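Local coordinates for uncharacterized protein (Bacteroides fragilis, PDB 3EWL), which is of unknown function but carries a thioredoxin-like domain with a CxxC pair at a helix start, consistent with a thiol-disulfide redox role, at residues T80-M85 against W89-N94; V122-K125 against Q131-D134. All coordinates share one frame; numbering follows the deposited sequence.

Contact 1: residues T80-M85 against W89-N94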
# COMPACT_ATOMS: atom_id res chain seq x y z
N THR A 80 11.76 -7.81 -10.09
CA THR A 80 11.60 -7.67 -11.53
C THR A 80 10.40 -6.77 -11.86
O THR A 80 10.46 -5.89 -12.75
CB THR A 80 11.43 -9.07 -12.18
OG1 THR A 80 12.66 -9.79 -12.07
CG2 THR A 80 11.08 -8.97 -13.69
N LYS A 81 9.30 -6.99 -11.15
CA LYS A 81 8.05 -6.31 -11.48
C LYS A 81 7.87 -4.99 -10.77
O LYS A 81 7.02 -4.19 -11.15
CB LYS A 81 6.86 -7.22 -11.17
CG LYS A 81 6.89 -8.54 -11.94
CD LYS A 81 6.50 -8.27 -13.34
CE LYS A 81 5.50 -9.30 -13.74
NZ LYS A 81 6.31 -10.37 -14.40
N ALA A 82 8.68 -4.74 -9.74
CA ALA A 82 8.50 -3.54 -8.93
C ALA A 82 8.61 -2.30 -9.80
O ALA A 82 7.93 -1.35 -9.62
CB ALA A 82 9.50 -3.51 -7.79
N VAL A 83 9.49 -2.41 -10.78
CA VAL A 83 9.83 -1.40 -11.76
C VAL A 83 8.69 -1.03 -12.68
O VAL A 83 8.72 0.04 -13.31
CB VAL A 83 11.00 -1.97 -12.61
CG1 VAL A 83 10.97 -1.44 -14.05
CG2 VAL A 83 12.30 -1.73 -11.88
N TYR A 84 7.65 -1.88 -12.75
CA TYR A 84 6.49 -1.57 -13.59
C TYR A 84 5.30 -1.01 -12.78
O TYR A 84 4.26 -0.70 -13.32
CB TYR A 84 6.06 -2.83 -14.32
CG TYR A 84 7.06 -3.25 -15.36
CD1 TYR A 84 6.97 -2.75 -16.67
CD2 TYR A 84 8.12 -4.15 -15.05
CE1 TYR A 84 7.90 -3.13 -17.66
CE2 TYR A 84 9.06 -4.54 -16.05
CZ TYR A 84 8.93 -4.01 -17.35
OH TYR A 84 9.80 -4.35 -18.34
N MSE A 85 5.46 -0.93 -11.47
CA MSE A 85 4.42 -0.46 -10.57
C MSE A 85 4.18 1.02 -10.77
O MSE A 85 5.06 1.74 -11.28
CB MSE A 85 4.86 -0.69 -9.11
CG MSE A 85 4.79 -2.16 -8.73
SE MSE A 85 2.95 -2.85 -8.76
CE MSE A 85 2.25 -2.16 -7.04
N TRP A 89 4.26 5.75 -6.58
CA TRP A 89 4.06 4.83 -5.46
C TRP A 89 5.39 4.39 -4.90
O TRP A 89 6.35 4.16 -5.66
CB TRP A 89 3.31 3.56 -5.90
CG TRP A 89 1.87 3.79 -6.32
CD1 TRP A 89 1.28 4.98 -6.72
CD2 TRP A 89 0.85 2.79 -6.44
NE1 TRP A 89 -0.04 4.77 -7.06
CE2 TRP A 89 -0.34 3.44 -6.87
CE3 TRP A 89 0.82 1.40 -6.20
CZ2 TRP A 89 -1.54 2.75 -7.08
CZ3 TRP A 89 -0.37 0.71 -6.41
CH2 TRP A 89 -1.54 1.38 -6.84
N ILE A 90 5.45 4.28 -3.59
CA ILE A 90 6.57 3.64 -2.94
C ILE A 90 6.28 2.14 -3.01
O ILE A 90 5.20 1.73 -2.66
CB ILE A 90 6.68 4.12 -1.49
CG1 ILE A 90 6.96 5.63 -1.50
CG2 ILE A 90 7.81 3.35 -0.69
CD1 ILE A 90 6.82 6.22 -0.11
N VAL A 91 7.24 1.36 -3.53
CA VAL A 91 7.04 -0.07 -3.75
C VAL A 91 8.03 -0.82 -2.86
O VAL A 91 9.25 -0.63 -3.02
CB VAL A 91 7.30 -0.41 -5.23
CG1 VAL A 91 7.18 -1.93 -5.46
CG2 VAL A 91 6.34 0.37 -6.09
N GLY A 92 7.53 -1.63 -1.92
CA GLY A 92 8.38 -2.25 -0.90
C GLY A 92 8.15 -3.73 -0.68
O GLY A 92 7.08 -4.22 -0.97
N TRP A 93 9.15 -4.43 -0.18
CA TRP A 93 9.04 -5.84 0.19
C TRP A 93 9.28 -5.91 1.69
O TRP A 93 10.28 -5.41 2.16
CB TRP A 93 10.12 -6.68 -0.55
CG TRP A 93 10.30 -8.12 -0.07
CD1 TRP A 93 9.31 -9.03 0.17
CD2 TRP A 93 11.54 -8.82 0.16
NE1 TRP A 93 9.85 -10.23 0.56
CE2 TRP A 93 11.21 -10.13 0.56
CE3 TRP A 93 12.90 -8.46 0.06
CZ2 TRP A 93 12.19 -11.10 0.89
CZ3 TRP A 93 13.88 -9.40 0.39
CH2 TRP A 93 13.52 -10.72 0.80
N ASN A 94 8.39 -6.57 2.42
CA ASN A 94 8.55 -6.82 3.86
C ASN A 94 9.58 -7.94 4.06
O ASN A 94 9.22 -9.08 4.33
CB ASN A 94 7.19 -7.20 4.47
CG ASN A 94 7.23 -7.43 5.99
OD1 ASN A 94 6.69 -8.44 6.48
ND2 ASN A 94 7.83 -6.48 6.76
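In the beta-alpha-beta unit formed by strand 64-70, helix 75-82 and strand 90-93, Ala82 of the helix and Met85 pack on Val91 of the next parallel strand, outermost in the sheet, while Met85 also reaches Trp89. Val91 divides its two methyls between them: CG1 meets the methyl CB of Ala82 at 3.6 Å, and CG2 lies 3.5 Å from CB of Met85. A chi1 of 177° gives the Val91 fork this split. A type I turn from Ala82 to Met85, closed by the bond from Met85 N to Ala82 O, turns the selenomethionine back toward the strand. Its chain bends at chi2 (-64°) and chi3 (-79°), and this folding carries the methyl CE to the benzo part of the Trp89 indole, 3.9 Å from both CE3 and CZ3. No hydrogen bond joins the segments; the contact is wholly apolar. Beyond it, Met85 touches Arg43 and Glu46 of helix 40-50, at whose start the CxxC pair sits, near Met85 but not touching it, and Trp89 meets Phe33 and Phe49 edge-to-face. Such apolar packing is characteristic of a beta-alpha-beta crossover between neighbouring parallel strands, here adding an outer strand to the thioredoxin-like core.

Contact 2: residues V122-K125 against Q131-D134; sequences VILK and QLID
Leu124 of strand 122-124 projects its side chain onto helix 129-137, where it meets Gln131 and Leu132. Its CB points toward the helix, and chi1 of -67° with chi2 of 178° brings the fork to residues 131-134; CB and CG stay back, and the two methyls do the touching. There they part company. CD1 goes to the helix backbone, 3.8 Å from the carbonyl oxygen of Gln131 and 4.2 Å from N of Leu132; the same methyl comes within 4.3 Å of CD2 of Leu132, a looser apolar contact. CD2 turns instead to the end of the Gln131 side chain, where NE2 lies 4.1 Å away. That approach is van der Waals only; at the other end of the amide, OE1 is hydrogen-bonded to Thr127 OG1, which probably helps to hold the group beside the leucine. Leu132 continues the packing inward onto Leu115, Met31 and Phe55. On the strand side, a classic beta bulge sets Ile123 and Leu124 opposite Leu115 of strand 112-116. The contact thus joins the last strand of the sheet to the C-terminal helix, as in thioredoxin-like folds, where that helix follows the final beta hairpin and packs against the central sheet.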
# COMPACT_ATOMS: atom_id res chain seq x y z
N VAL A 122 -6.04 3.44 11.25
CA VAL A 122 -6.76 2.77 10.17
C VAL A 122 -8.15 3.42 10.02
O VAL A 122 -8.99 3.32 10.93
CB VAL A 122 -6.92 1.26 10.43
CG1 VAL A 122 -7.83 0.66 9.39
CG2 VAL A 122 -5.56 0.54 10.47
N ILE A 123 -8.38 4.15 8.93
CA ILE A 123 -9.69 4.79 8.75
C ILE A 123 -10.56 4.01 7.77
O ILE A 123 -11.77 4.04 7.87
CB ILE A 123 -9.63 6.36 8.41
CG1 ILE A 123 -8.88 6.65 7.16
CG2 ILE A 123 -9.09 7.23 9.57
CD1 ILE A 123 -9.10 8.11 6.68
N LEU A 124 -9.96 3.31 6.82
CA LEU A 124 -10.72 2.31 6.05
C LEU A 124 -9.92 1.03 6.07
O LEU A 124 -8.72 1.04 5.73
CB LEU A 124 -11.00 2.74 4.59
CG LEU A 124 -11.92 3.90 4.27
CD1 LEU A 124 -11.97 4.11 2.75
CD2 LEU A 124 -13.35 3.66 4.80
N LYS A 125 -10.59 -0.05 6.46
CA LYS A 125 -9.98 -1.38 6.60
C LYS A 125 -10.36 -2.34 5.45
O LYS A 125 -11.53 -2.50 5.17
CB LYS A 125 -10.33 -1.98 7.97
CG LYS A 125 -10.33 -3.51 7.95
CD LYS A 125 -10.02 -4.16 9.25
CE LYS A 125 -9.70 -5.62 8.96
NZ LYS A 125 -8.94 -6.15 10.09
N GLN A 131 -15.36 2.76 -2.06
CA GLN A 131 -15.32 3.35 -0.72
C GLN A 131 -14.25 4.42 -0.60
O GLN A 131 -14.44 5.40 0.11
CB GLN A 131 -15.07 2.29 0.37
CG GLN A 131 -16.27 1.96 1.23
CD GLN A 131 -15.93 1.17 2.52
OE1 GLN A 131 -15.08 0.25 2.53
NE2 GLN A 131 -16.62 1.51 3.61
N LEU A 132 -13.11 4.18 -1.25
CA LEU A 132 -12.01 5.15 -1.30
C LEU A 132 -12.41 6.45 -1.99
O LEU A 132 -12.24 7.54 -1.43
CB LEU A 132 -10.80 4.56 -2.03
CG LEU A 132 -9.79 3.82 -1.18
CD1 LEU A 132 -8.88 3.00 -2.14
CD2 LEU A 132 -9.02 4.82 -0.30
N ILE A 133 -12.95 6.32 -3.20
CA ILE A 133 -13.38 7.45 -4.00
C ILE A 133 -14.37 8.23 -3.17
O ILE A 133 -14.19 9.44 -2.91
CB ILE A 133 -14.02 6.98 -5.33
CG1 ILE A 133 -12.94 6.52 -6.31
CG2 ILE A 133 -14.86 8.10 -5.99
CD1 ILE A 133 -13.49 5.62 -7.39
N ASP A 134 -15.38 7.53 -2.69
CA ASP A 134 -16.41 8.19 -1.94
C ASP A 134 -15.81 8.92 -0.79
O ASP A 134 -16.16 10.08 -0.57
CB ASP A 134 -17.47 7.24 -1.42
CG ASP A 134 -18.59 7.98 -0.67
OD1 ASP A 134 -18.72 7.76 0.55
OD2 ASP A 134 -19.29 8.82 -1.29

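How the contacts relate
Contacts 1 and 2 lie on opposite sides of the chain's centre, with their own centres 23 Å apart, and each joins one outermost strand of the same five-stranded mixed sheet to a helical element. Contact 1 uses the parallel edge 90-93 and the helix preceding it; contact 2 uses the antiparallel edge 122-124 and the helix following it. Both are partly buried, but contact 1 sits closer to the centre, and two of its four touching residues are buried. Contact 2 includes an exposed glutamine. The chemistry follows: purely apolar side chains meet in contact 1, whereas contact 2 sets leucine methyls against helix backbone and an amide end.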